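Local coordinates for uncharacterized conserved protein (Geobacillus kaustophilus, PDB 2R5X) that is of unknown function but belongs to the YugN-like family and folds as an antiparallel sheet packed against a long C-terminal helix, at residues A[12-17]-A[72-77]; A[6-11]-A[76-81]. The protein carries 1 engineered substitution. All blocks are in the same frame, centred on the assembly; numbering follows the deposited sequence.

Contact 1 (A[12-17]-A[72-77])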
loop_
_atom_site.group_PDB
_atom_site.type_symbol
_atom_site.label_atom_id
_atom_site.label_comp_id
_atom_site.label_asym_id
_atom_site.label_seq_id
_atom_site.Cartn_x
_atom_site.Cartn_y
_atom_site.Cartn_z
ATOM N N ASN A 12 -10.235 -2.879 -7.610
ATOM C CA ASN A 12 -11.502 -3.474 -8.063
ATOM C C ASN A 12 -12.402 -4.018 -6.952
ATOM O O ASN A 12 -13.529 -4.445 -7.223
ATOM C CB ASN A 12 -11.243 -4.578 -9.103
ATOM C CG ASN A 12 -10.539 -4.064 -10.355
ATOM O OD1 ASN A 12 -10.767 -2.937 -10.802
ATOM N ND2 ASN A 12 -9.681 -4.902 -10.931
ATOM N N GLN A 13 -11.910 -4.015 -5.717
ATOM C CA GLN A 13 -12.714 -4.462 -4.584
ATOM C C GLN A 13 -12.447 -3.654 -3.312
ATOM O O GLN A 13 -11.374 -3.077 -3.132
ATOM C CB GLN A 13 -12.559 -5.979 -4.344
ATOM C CG GLN A 13 -11.444 -6.406 -3.378
ATOM C CD GLN A 13 -10.049 -6.142 -3.915
ATOM O OE1 GLN A 13 -9.625 -6.744 -4.901
ATOM N NE2 GLN A 13 -9.325 -5.246 -3.259
ATOM N N THR A 14 -13.453 -3.619 -2.444
ATOM C CA THR A 14 -13.412 -2.858 -1.200
ATOM C C THR A 14 -13.216 -3.802 -0.016
ATOM O O THR A 14 -13.480 -5.004 -0.121
ATOM C CB THR A 14 -14.709 -2.040 -1.016
ATOM O OG1 THR A 14 -15.831 -2.928 -1.031
ATOM C CG2 THR A 14 -14.877 -1.009 -2.147
ATOM N N VAL A 15 -12.755 -3.259 1.106
ATOM C CA VAL A 15 -12.410 -4.066 2.277
ATOM C C VAL A 15 -12.594 -3.265 3.576
ATOM O O VAL A 15 -12.392 -2.049 3.595
ATOM C CB VAL A 15 -10.955 -4.674 2.143
ATOM C CG1 VAL A 15 -9.890 -3.576 2.012
ATOM C CG2 VAL A 15 -10.621 -5.636 3.286
ATOM N N GLU A 16 -13.006 -3.947 4.644
ATOM C CA GLU A 16 -13.081 -3.342 5.971
ATOM C C GLU A 16 -11.679 -3.002 6.483
ATOM O O GLU A 16 -10.751 -3.794 6.310
ATOM C CB GLU A 16 -13.806 -4.268 6.953
ATOM C CG GLU A 16 -14.177 -3.594 8.277
ATOM C CD GLU A 16 -15.052 -4.454 9.167
ATOM O OE1 GLU A 16 -15.830 -5.269 8.631
ATOM O OE2 GLU A 16 -14.966 -4.303 10.407
ATOM N N LEU A 17 -11.549 -1.827 7.104
ATOM C CA LEU A 17 -10.260 -1.273 7.537
ATOM C C LEU A 17 -9.481 -2.162 8.516
ATOM O O LEU A 17 -8.270 -2.339 8.360
ATOM C CB LEU A 17 -10.441 0.141 8.113
ATOM C CG LEU A 17 -9.229 0.905 8.677
ATOM C CD1 LEU A 17 -8.116 1.047 7.652
ATOM C CD2 LEU A 17 -9.643 2.270 9.178
ATOM N N LEU A 72 -15.141 1.240 5.467
ATOM C CA LEU A 72 -14.969 0.499 4.226
ATOM C C LEU A 72 -13.963 1.245 3.358
ATOM O O LEU A 72 -14.132 2.435 3.080
ATOM C CB LEU A 72 -16.304 0.285 3.502
ATOM C CG LEU A 72 -16.348 -0.799 2.417
ATOM C CD1 LEU A 72 -16.204 -2.199 3.011
ATOM C CD2 LEU A 72 -17.633 -0.698 1.607
ATOM N N ILE A 73 -12.910 0.538 2.954
ATOM C CA ILE A 73 -11.789 1.137 2.232
ATOM C C ILE A 73 -11.778 0.711 0.760
ATOM O O ILE A 73 -11.813 -0.478 0.442
ATOM C CB ILE A 73 -10.421 0.817 2.932
ATOM C CG1 ILE A 73 -10.437 1.225 4.418
ATOM C CG2 ILE A 73 -9.229 1.460 2.201
ATOM C CD1 ILE A 73 -10.761 2.712 4.705
ATOM N N LYS A 74 -11.760 1.692 -0.135
ATOM C CA LYS A 74 -11.540 1.423 -1.553
ATOM C C LYS A 74 -10.083 1.777 -1.896
ATOM O O LYS A 74 -9.678 2.936 -1.796
ATOM C CB LYS A 74 -12.553 2.197 -2.414
ATOM C CG LYS A 74 -12.605 1.811 -3.899
ATOM C CD LYS A 74 -11.510 2.500 -4.717
ATOM C CE LYS A 74 -11.569 2.171 -6.186
ATOM N NZ LYS A 74 -10.293 2.556 -6.850
ATOM N N LEU A 75 -9.310 0.774 -2.309
ATOM C CA LEU A 75 -7.882 0.944 -2.584
ATOM C C LEU A 75 -7.607 1.620 -3.922
ATOM O O LEU A 75 -8.306 1.394 -4.913
ATOM C CB LEU A 75 -7.151 -0.398 -2.532
ATOM C CG LEU A 75 -7.123 -1.221 -1.237
ATOM C CD1 LEU A 75 -6.492 -2.559 -1.521
ATOM C CD2 LEU A 75 -6.357 -0.527 -0.127
ATOM N N LEU A 76 -6.571 2.452 -3.928
ATOM C CA LEU A 76 -6.129 3.171 -5.115
ATOM C C LEU A 76 -4.933 2.450 -5.734
ATOM O O LEU A 76 -4.478 1.442 -5.209
ATOM C CB LEU A 76 -5.767 4.609 -4.735
ATOM C CG LEU A 76 -6.882 5.432 -4.068
ATOM C CD1 LEU A 76 -6.298 6.639 -3.353
ATOM C CD2 LEU A 76 -7.948 5.875 -5.077
ATOM N N THR A 77 -4.436 2.956 -6.855
ATOM C CA THR A 77 -3.300 2.345 -7.535
ATOM C C THR A 77 -2.039 2.499 -6.688
ATOM O O THR A 77 -1.684 3.624 -6.304
ATOM C CB THR A 77 -3.117 2.955 -8.938
ATOM O OG1 THR A 77 -4.338 2.786 -9.672
ATOM C CG2 THR A 77 -1.971 2.284 -9.705
#

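Contact 2 (A[6-11]-A[76-81]). Engineered in segment 76-81: Met80 (natural residue Leu).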
loop_
_atom_site.group_PDB
_atom_site.type_symbol
_atom_site.label_atom_id
_atom_site.label_comp_id
_atom_site.label_asym_id
_atom_site.label_seq_id
_atom_site.Cartn_x
_atom_site.Cartn_y
_atom_site.Cartn_z
ATOM N N GLU A 6 0.199 -0.957 -12.119
ATOM C CA GLU A 6 -1.105 -1.210 -12.717
ATOM C C GLU A 6 -1.408 -2.705 -12.743
ATOM O O GLU A 6 -0.499 -3.533 -12.621
ATOM C CB GLU A 6 -1.166 -0.638 -14.143
ATOM C CG GLU A 6 -0.816 0.856 -14.278
ATOM C CD GLU A 6 -1.850 1.799 -13.675
ATOM O OE1 GLU A 6 -3.027 1.408 -13.528
ATOM O OE2 GLU A 6 -1.478 2.949 -13.354
ATOM N N ASN A 7 -2.689 -3.040 -12.895
ATOM C CA ASN A 7 -3.155 -4.429 -13.038
ATOM C C ASN A 7 -2.831 -5.374 -11.876
ATOM O O ASN A 7 -2.643 -6.573 -12.080
ATOM C CB ASN A 7 -2.708 -5.038 -14.379
ATOM C CG ASN A 7 -3.005 -4.136 -15.557
ATOM O OD1 ASN A 7 -4.159 -3.802 -15.831
ATOM N ND2 ASN A 7 -1.958 -3.735 -16.264
ATOM N N THR A 8 -2.781 -4.837 -10.658
ATOM C CA THR A 8 -2.661 -5.669 -9.457
ATOM C C THR A 8 -4.025 -6.249 -9.061
ATOM O O THR A 8 -4.102 -7.233 -8.326
ATOM C CB THR A 8 -2.126 -4.865 -8.253
ATOM O OG1 THR A 8 -3.060 -3.823 -7.929
ATOM C CG2 THR A 8 -0.734 -4.267 -8.551
ATOM N N GLY A 9 -5.094 -5.609 -9.528
ATOM C CA GLY A 9 -6.458 -5.983 -9.164
ATOM C C GLY A 9 -6.996 -5.310 -7.909
ATOM O O GLY A 9 -8.162 -5.506 -7.548
ATOM N N LEU A 10 -6.155 -4.512 -7.248
ATOM C CA LEU A 10 -6.484 -3.954 -5.928
ATOM C C LEU A 10 -7.596 -2.914 -5.963
ATOM O O LEU A 10 -8.388 -2.811 -5.023
ATOM C CB LEU A 10 -5.230 -3.388 -5.238
ATOM C CG LEU A 10 -4.167 -4.425 -4.838
ATOM C CD1 LEU A 10 -2.992 -3.780 -4.118
ATOM C CD2 LEU A 10 -4.774 -5.505 -3.978
ATOM N N GLU A 11 -7.671 -2.171 -7.065
ATOM C CA GLU A 11 -8.634 -1.077 -7.204
ATOM C C GLU A 11 -10.062 -1.564 -7.481
ATOM O O GLU A 11 -10.985 -0.752 -7.576
ATOM C CB GLU A 11 -8.202 -0.115 -8.327
ATOM C CG GLU A 11 -6.738 0.340 -8.304
ATOM C CD GLU A 11 -5.836 -0.484 -9.218
ATOM O OE1 GLU A 11 -5.982 -1.722 -9.264
ATOM O OE2 GLU A 11 -4.969 0.106 -9.890
ATOM N N LEU A 76 -6.571 2.452 -3.928
ATOM C CA LEU A 76 -6.129 3.171 -5.115
ATOM C C LEU A 76 -4.933 2.450 -5.734
ATOM O O LEU A 76 -4.478 1.442 -5.209
ATOM C CB LEU A 76 -5.767 4.609 -4.735
ATOM C CG LEU A 76 -6.882 5.432 -4.068
ATOM C CD1 LEU A 76 -6.298 6.639 -3.353
ATOM C CD2 LEU A 76 -7.948 5.875 -5.077
ATOM N N THR A 77 -4.436 2.956 -6.855
ATOM C CA THR A 77 -3.300 2.345 -7.535
ATOM C C THR A 77 -2.039 2.499 -6.688
ATOM O O THR A 77 -1.684 3.624 -6.304
ATOM C CB THR A 77 -3.117 2.955 -8.938
ATOM O OG1 THR A 77 -4.338 2.786 -9.672
ATOM C CG2 THR A 77 -1.971 2.284 -9.705
ATOM N N PRO A 78 -1.381 1.367 -6.356
ATOM C CA PRO A 78 -0.151 1.412 -5.556
ATOM C C PRO A 78 0.984 2.096 -6.282
ATOM O O PRO A 78 1.065 2.022 -7.516
ATOM C CB PRO A 78 0.179 -0.068 -5.335
ATOM C CG PRO A 78 -1.111 -0.783 -5.560
ATOM C CD PRO A 78 -1.751 -0.023 -6.677
ATOM N N ILE A 79 1.837 2.778 -5.519
ATOM C CA ILE A 79 2.984 3.486 -6.079
ATOM C C ILE A 79 4.288 3.095 -5.389
ATOM O O ILE A 79 4.265 2.529 -4.292
ATOM C CB ILE A 79 2.816 5.044 -6.053
ATOM C CG1 ILE A 79 2.722 5.584 -4.620
ATOM C CG2 ILE A 79 1.610 5.480 -6.870
ATOM C CD1 ILE A 79 3.373 6.942 -4.437
ATOM N N MET A 80 5.414 3.370 -6.052
ATOM C CA MET A 80 6.723 3.311 -5.401
ATOM C C MET A 80 7.350 4.695 -5.392
ATOM O O MET A 80 7.665 5.254 -6.448
ATOM C CB MET A 80 7.674 2.313 -6.075
ATOM C CG MET A 80 8.727 1.748 -5.119
ATOM S SD MET A 80 10.117 0.858 -5.854
ATOM C CE MET A 80 9.386 -0.151 -7.099
ATOM N N GLY A 81 7.518 5.245 -4.195
ATOM C CA GLY A 81 8.213 6.517 -4.026
ATOM C C GLY A 81 9.697 6.337 -3.768
ATOM O O GLY A 81 10.152 5.250 -3.403
#

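Contact 1 (A[12-17]-A[72-77])
Val15 and Ile73 exchange two backbone hydrogen bonds, as a hydrogen-bonded pair of an antiparallel sheet. Ile73 N gives to Val15 O at 2.7 Å and Val15 N gives to Ile73 O at 3.0 Å. The first bond is the straighter, with 164° at its hydrogen. Ile73 O also receives a CA-H...O contact from Thr14 CA at 3.3 Å. Glu16 and Leu72 follow as a non-hydrogen-bonded pair. The axes of segments 14-16 and 72-75 run at 143°, short of exact antiparallel.

Leu72 and Thr14 meet on one face of the sheet. The Leu72 side chain is directed back over strand 14-16: with CG opposite the backbone N (chi1 -163°), CD1 lies 3.8 Å from Val15 C and CD2 lies 3.9 Å from Thr14 OG1. The methyl branch of Thr14 turns to Lys74, its CG2 4.0 Å from Lys74 CB. Lys74 then bends at chi2, and its NZ bonds to Leu75 O at 3.0 Å. Ile73 lies on the face opposite Leu72, and its CG1 meets Leu17 CB, from the start of the helix, at 3.9 Å, the two side chains meeting at a slant.

Glu16 is the N-cap residue of helix 17-26, so the pairing runs straight into that helix. Leu17 and Ile73 both rest on Val40 of strand 39-48. Gln13, Val15 and Leu75 touch Leu116 of helix 99-117, and Gln13 OE1 bonds to Lys113 there. Strand 14-16 thus lies along one side of strand 71-84, which also pairs with strand 51-61.

Contact 2 (A[6-11]-A[76-81])
Glu11 folds its carboxylate toward Thr77 through a bend at chi2 (96°), after a first torsion that keeps CG beside its own backbone N. Thr77 does the rest: its OG1 stands beside the backbone N (chi1 -57°), on the side where the carboxylate arrives. Thr77 OG1 donates to Glu11 OE2 at 2.8 Å. The bond uses the anti lone pair of OE2, the one away from the other oxygen. Glu11 CG lies against the backbone of segment 76-81, 3.8 Å from Leu76 C.

The methyl branch of Thr77 has carboxylates near it from two residues. Its CG2 is 3.7 Å from Glu6 OE2, a contact without a hydrogen bond. Leu10 CD1 meets the ring of Pro78 at CG, 3.8 Å away, the two side chains approaching obliquely. Leu10 also packs on Val112 and Leu116 of helix 99-117. Within the loop, Leu10 N gives to Thr8 OG1 at 3.2 Å, which makes an ST turn. Thr8 OG1 itself comes no nearer to Pro78 than 4.2 Å, at CD.

The contact joins the loop between strands 3-4 and 14-16 to the break in strand 71-84. Its chemistry is split. One hydroxyl-carboxylate bond fixes the more open side, and apolar packing fills the side toward the helix. The negative charge of Glu6 and Glu11 is probably offset in part by Lys4 and Lys74 nearby.

Overall arrangement
Both contacts hold strand 71-84, and they share Leu76 and Thr77, though neither residue touches segment 12-17. Their centres are about 11 Å apart. Contact 1 is regular sheet pairing, made by backbone bonds with side chains on both faces. Contact 2 comes where that strand is interrupted, and there segment 6-11 makes a side-chain bond and proline packing instead of strand pairing. Each is partly buried: Val15, Leu75 and Leu10 meet helix 99-117, while Leu17 and Ile73 meet strand 39-48. Contact 1 buries more surface, 442 against 269 Å². Lys74 CE lies 3.3 Å from Glu11 O, so the two contacts adjoin along the strand.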